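Local coordinates for protein rhamnosidase B (Bacillus sp., PDB 2OKX) that probably cleaves terminal alpha-L-rhamnose residues from rhamnosides, as a glycoside hydrolase of family 78, at residues A[4-18]-A[105-117]. Numbering follows the deposited sequence.
Sequences RNWNASWIWGGQEES and LRGRGGLIAEIEA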
# COMPACT_ATOMS: atom_id res chain seq x y z
N ARG A 4 9.88 15.51 -24.18
CA ARG A 4 9.48 15.99 -25.50
C ARG A 4 9.20 17.48 -25.42
O ARG A 4 9.11 18.05 -24.34
CB ARG A 4 8.23 15.24 -25.97
CG ARG A 4 6.99 15.45 -25.10
CD ARG A 4 5.83 14.62 -25.61
NE ARG A 4 5.35 15.07 -26.92
CZ ARG A 4 4.47 16.05 -27.10
NH1 ARG A 4 3.98 16.70 -26.05
NH2 ARG A 4 4.08 16.39 -28.32
N ASN A 5 9.03 18.11 -26.58
CA ASN A 5 8.72 19.54 -26.63
C ASN A 5 7.23 19.63 -26.65
O ASN A 5 6.58 19.06 -27.56
CB ASN A 5 9.27 20.19 -27.91
CG ASN A 5 10.76 20.06 -28.03
OD1 ASN A 5 11.52 20.25 -27.04
ND2 ASN A 5 11.23 19.74 -29.24
N TRP A 6 6.65 20.33 -25.69
CA TRP A 6 5.22 20.47 -25.61
C TRP A 6 4.66 21.72 -26.29
O TRP A 6 5.29 22.78 -26.30
CB TRP A 6 4.79 20.46 -24.14
CG TRP A 6 5.07 19.16 -23.45
CD1 TRP A 6 6.27 18.70 -22.98
CD2 TRP A 6 4.10 18.16 -23.12
NE1 TRP A 6 6.11 17.47 -22.38
CE2 TRP A 6 4.78 17.12 -22.45
CE3 TRP A 6 2.73 18.04 -23.33
CZ2 TRP A 6 4.13 15.97 -21.99
CZ3 TRP A 6 2.07 16.89 -22.86
CH2 TRP A 6 2.78 15.87 -22.20
N ASN A 7 3.46 21.58 -26.84
CA ASN A 7 2.76 22.66 -27.50
C ASN A 7 1.40 22.77 -26.82
O ASN A 7 0.41 23.15 -27.44
CB ASN A 7 2.56 22.35 -28.99
CG ASN A 7 3.87 22.19 -29.72
OD1 ASN A 7 4.68 23.12 -29.78
ND2 ASN A 7 4.09 21.01 -30.28
N ALA A 8 1.38 22.41 -25.55
CA ALA A 8 0.16 22.45 -24.75
C ALA A 8 0.49 23.15 -23.44
O ALA A 8 1.66 23.30 -23.09
CB ALA A 8 -0.35 21.04 -24.49
N SER A 9 -0.54 23.56 -22.72
CA SER A 9 -0.34 24.25 -21.45
C SER A 9 -1.03 23.54 -20.30
O SER A 9 -2.08 22.92 -20.47
CB SER A 9 -0.87 25.68 -21.55
OG SER A 9 -0.26 26.37 -22.63
N TRP A 10 -0.43 23.63 -19.11
CA TRP A 10 -1.02 23.06 -17.92
C TRP A 10 -2.26 23.90 -17.66
O TRP A 10 -2.20 25.13 -17.69
CB TRP A 10 -0.10 23.19 -16.71
CG TRP A 10 0.96 22.15 -16.58
CD1 TRP A 10 2.25 22.23 -16.99
CD2 TRP A 10 0.81 20.87 -15.95
NE1 TRP A 10 2.93 21.08 -16.64
CE2 TRP A 10 2.07 20.23 -16.00
CE3 TRP A 10 -0.26 20.20 -15.33
CZ2 TRP A 10 2.29 18.96 -15.46
CZ3 TRP A 10 -0.04 18.94 -14.79
CH2 TRP A 10 1.23 18.33 -14.86
N ILE A 11 -3.40 23.25 -17.41
CA ILE A 11 -4.62 23.98 -17.15
C ILE A 11 -5.35 23.45 -15.92
O ILE A 11 -5.16 22.31 -15.51
CB ILE A 11 -5.60 23.91 -18.34
CG1 ILE A 11 -6.02 22.46 -18.59
CG2 ILE A 11 -4.96 24.51 -19.58
CD1 ILE A 11 -7.09 22.31 -19.66
N TRP A 12 -6.17 24.31 -15.33
CA TRP A 12 -6.96 23.94 -14.17
C TRP A 12 -8.24 24.77 -14.24
O TRP A 12 -8.53 25.37 -15.27
CB TRP A 12 -6.19 24.22 -12.88
CG TRP A 12 -6.84 23.62 -11.66
CD1 TRP A 12 -7.29 24.28 -10.55
CD2 TRP A 12 -7.16 22.23 -11.46
NE1 TRP A 12 -7.87 23.39 -9.68
CE2 TRP A 12 -7.81 22.13 -10.21
CE3 TRP A 12 -6.96 21.07 -12.22
CZ2 TRP A 12 -8.26 20.91 -9.70
CZ3 TRP A 12 -7.42 19.85 -11.71
CH2 TRP A 12 -8.06 19.79 -10.46
N GLY A 13 -8.99 24.78 -13.15
CA GLY A 13 -10.23 25.54 -13.10
C GLY A 13 -10.53 25.94 -11.67
O GLY A 13 -9.95 25.38 -10.74
N GLY A 14 -11.44 26.89 -11.49
CA GLY A 14 -11.77 27.33 -10.14
C GLY A 14 -10.75 28.34 -9.63
O GLY A 14 -9.75 28.60 -10.29
N GLN A 15 -11.00 28.89 -8.45
CA GLN A 15 -10.10 29.88 -7.87
C GLN A 15 -8.94 29.28 -7.09
O GLN A 15 -7.79 29.68 -7.27
CB GLN A 15 -10.87 30.85 -6.97
CG GLN A 15 -11.70 30.19 -5.88
CD GLN A 15 -13.08 29.76 -6.36
OE1 GLN A 15 -13.21 28.94 -7.27
NE2 GLN A 15 -14.12 30.32 -5.74
N GLU A 16 -9.24 28.31 -6.23
CA GLU A 16 -8.21 27.66 -5.42
C GLU A 16 -7.26 26.85 -6.31
O GLU A 16 -7.69 26.05 -7.13
CB GLU A 16 -8.89 26.76 -4.38
CG GLU A 16 -7.94 26.07 -3.43
CD GLU A 16 -8.61 25.72 -2.11
OE1 GLU A 16 -9.81 25.35 -2.14
OE2 GLU A 16 -7.95 25.79 -1.06
N GLU A 17 -5.96 27.07 -6.13
CA GLU A 17 -4.96 26.38 -6.95
C GLU A 17 -4.78 24.91 -6.58
O GLU A 17 -4.53 24.08 -7.46
CB GLU A 17 -3.61 27.09 -6.84
CG GLU A 17 -3.67 28.59 -7.07
CD GLU A 17 -2.29 29.20 -7.24
OE1 GLU A 17 -1.32 28.67 -6.65
OE2 GLU A 17 -2.17 30.22 -7.96
N SER A 18 -4.88 24.60 -5.30
CA SER A 18 -4.72 23.23 -4.82
C SER A 18 -5.82 22.89 -3.82
O SER A 18 -5.59 22.83 -2.61
CB SER A 18 -3.34 23.06 -4.17
OG SER A 18 -3.13 21.72 -3.74
N LEU A 105 3.38 14.01 -3.77
CA LEU A 105 3.83 15.21 -3.06
C LEU A 105 2.97 16.37 -3.55
O LEU A 105 2.90 16.63 -4.76
CB LEU A 105 5.31 15.49 -3.33
CG LEU A 105 6.31 14.56 -2.62
CD1 LEU A 105 6.33 13.19 -3.30
CD2 LEU A 105 7.70 15.18 -2.66
N ARG A 106 2.30 17.04 -2.63
CA ARG A 106 1.42 18.15 -2.98
C ARG A 106 2.03 19.15 -3.95
O ARG A 106 3.14 19.66 -3.73
CB ARG A 106 0.96 18.90 -1.72
CG ARG A 106 -0.21 19.83 -1.99
CD ARG A 106 -0.50 20.77 -0.84
NE ARG A 106 -1.72 21.54 -1.10
CZ ARG A 106 -2.20 22.48 -0.30
NH1 ARG A 106 -1.57 22.79 0.83
NH2 ARG A 106 -3.33 23.11 -0.61
N GLY A 107 1.31 19.41 -5.03
CA GLY A 107 1.73 20.37 -6.03
C GLY A 107 0.56 21.32 -6.17
O GLY A 107 0.31 22.15 -5.30
N ARG A 108 -0.19 21.19 -7.26
CA ARG A 108 -1.36 22.01 -7.49
C ARG A 108 -2.20 21.33 -8.57
O ARG A 108 -1.66 20.57 -9.38
CB ARG A 108 -0.96 23.42 -7.95
CG ARG A 108 -0.19 23.48 -9.26
CD ARG A 108 0.18 24.92 -9.63
NE ARG A 108 -1.00 25.77 -9.82
CZ ARG A 108 -0.95 27.06 -10.13
NH1 ARG A 108 -2.07 27.76 -10.28
NH2 ARG A 108 0.22 27.67 -10.29
N GLY A 109 -3.50 21.57 -8.54
CA GLY A 109 -4.38 20.96 -9.53
C GLY A 109 -3.91 21.28 -10.93
O GLY A 109 -3.52 22.41 -11.21
N GLY A 110 -3.94 20.30 -11.82
CA GLY A 110 -3.50 20.57 -13.18
C GLY A 110 -3.59 19.41 -14.15
O GLY A 110 -3.50 18.24 -13.78
N LEU A 111 -3.77 19.77 -15.42
CA LEU A 111 -3.86 18.81 -16.50
C LEU A 111 -3.15 19.37 -17.73
O LEU A 111 -3.32 20.54 -18.07
CB LEU A 111 -5.32 18.54 -16.86
CG LEU A 111 -5.51 17.78 -18.18
CD1 LEU A 111 -4.97 16.36 -18.04
CD2 LEU A 111 -6.99 17.75 -18.56
N ILE A 112 -2.35 18.53 -18.37
CA ILE A 112 -1.66 18.92 -19.59
C ILE A 112 -1.73 17.73 -20.54
O ILE A 112 -1.31 16.62 -20.19
CB ILE A 112 -0.19 19.33 -19.31
CG1 ILE A 112 0.44 19.86 -20.60
CG2 ILE A 112 0.60 18.15 -18.76
CD1 ILE A 112 1.79 20.52 -20.40
N ALA A 113 -2.28 17.96 -21.72
CA ALA A 113 -2.42 16.90 -22.72
C ALA A 113 -2.28 17.45 -24.12
O ALA A 113 -2.68 18.58 -24.41
CB ALA A 113 -3.77 16.21 -22.55
N GLU A 114 -1.73 16.63 -25.01
CA GLU A 114 -1.53 17.05 -26.39
C GLU A 114 -1.61 15.85 -27.33
O GLU A 114 -1.01 14.81 -27.07
CB GLU A 114 -0.16 17.71 -26.53
CG GLU A 114 0.09 18.38 -27.87
CD GLU A 114 1.52 18.85 -28.01
OE1 GLU A 114 2.06 19.41 -27.04
OE2 GLU A 114 2.10 18.67 -29.10
N ILE A 115 -2.37 16.00 -28.41
CA ILE A 115 -2.51 14.95 -29.40
C ILE A 115 -1.63 15.33 -30.58
O ILE A 115 -1.77 16.42 -31.14
CB ILE A 115 -3.97 14.80 -29.89
CG1 ILE A 115 -4.85 14.34 -28.72
CG2 ILE A 115 -4.04 13.80 -31.03
CD1 ILE A 115 -6.30 14.14 -29.10
N GLU A 116 -0.72 14.44 -30.95
CA GLU A 116 0.20 14.69 -32.05
C GLU A 116 0.18 13.57 -33.07
O GLU A 116 0.08 12.39 -32.72
CB GLU A 116 1.62 14.87 -31.50
CG GLU A 116 2.69 15.09 -32.56
CD GLU A 116 4.06 15.37 -31.96
OE1 GLU A 116 4.58 14.50 -31.22
OE2 GLU A 116 4.61 16.45 -32.22
N ALA A 117 0.27 13.94 -34.34
CA ALA A 117 0.27 12.98 -35.43
C ALA A 117 1.00 13.57 -36.63
O ALA A 117 0.69 14.68 -37.07
CB ALA A 117 -1.16 12.62 -35.81
O HOH W 1 6.67 13.58 -28.77
O HOH W 2 -5.44 25.83 -0.47
O HOH W 3 -3.77 24.66 -9.85
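Glu114 reaches from strand 110-117 to Arg4, Asn7 and Ala8. Glu114 CB lies 3.9 Å from Ala8 CB; CG, anti to the backbone N (chi1 -171°), is the spacer of an extended chain that brings Glu114 CD within 3.5 Å of Asn7 N. Glu114 OE1 accepts the backbone N-H of Asn7, 2.6 Å from Asn7 N, on the syn side but tilted from the carboxylate plane. Arg4 NH2 meets Glu114 OE2 at 3.1 Å, a nearly straight hydrogen bond (170°) within a salt bridge. From the opposite face of that plane Asn7 ND2 bonds Glu114 OE2 at 3.3 Å; Thr121 also bonds to it. A weak, long salt bridge joins Arg4 NH2 to Glu116 OE1 (3.5 Å), completing a three-residue network. An alanine in place of Glu114 would probably strip Arg4 of its shorter carboxylate partner and leave the Asn7 N-H without its acceptor. Further along, Ile112 CG2 sits 3.7 Å from the centroid of the Trp10 six-membered ring, 8° off its normal, a CH-pi contact. Gly109 CA lies likewise over Trp12, 3.5 Å from the six-membered ring centroid, where a CB would clash. Between them, Ile11 and Leu111 exchange two backbone hydrogen bonds, a single antiparallel bridge joining edge strand 9-12 of a seven-stranded antiparallel sheet to strand 110-117 of a five-stranded mixed sheet, the latter strand within the rhamnosidase N-terminal domain.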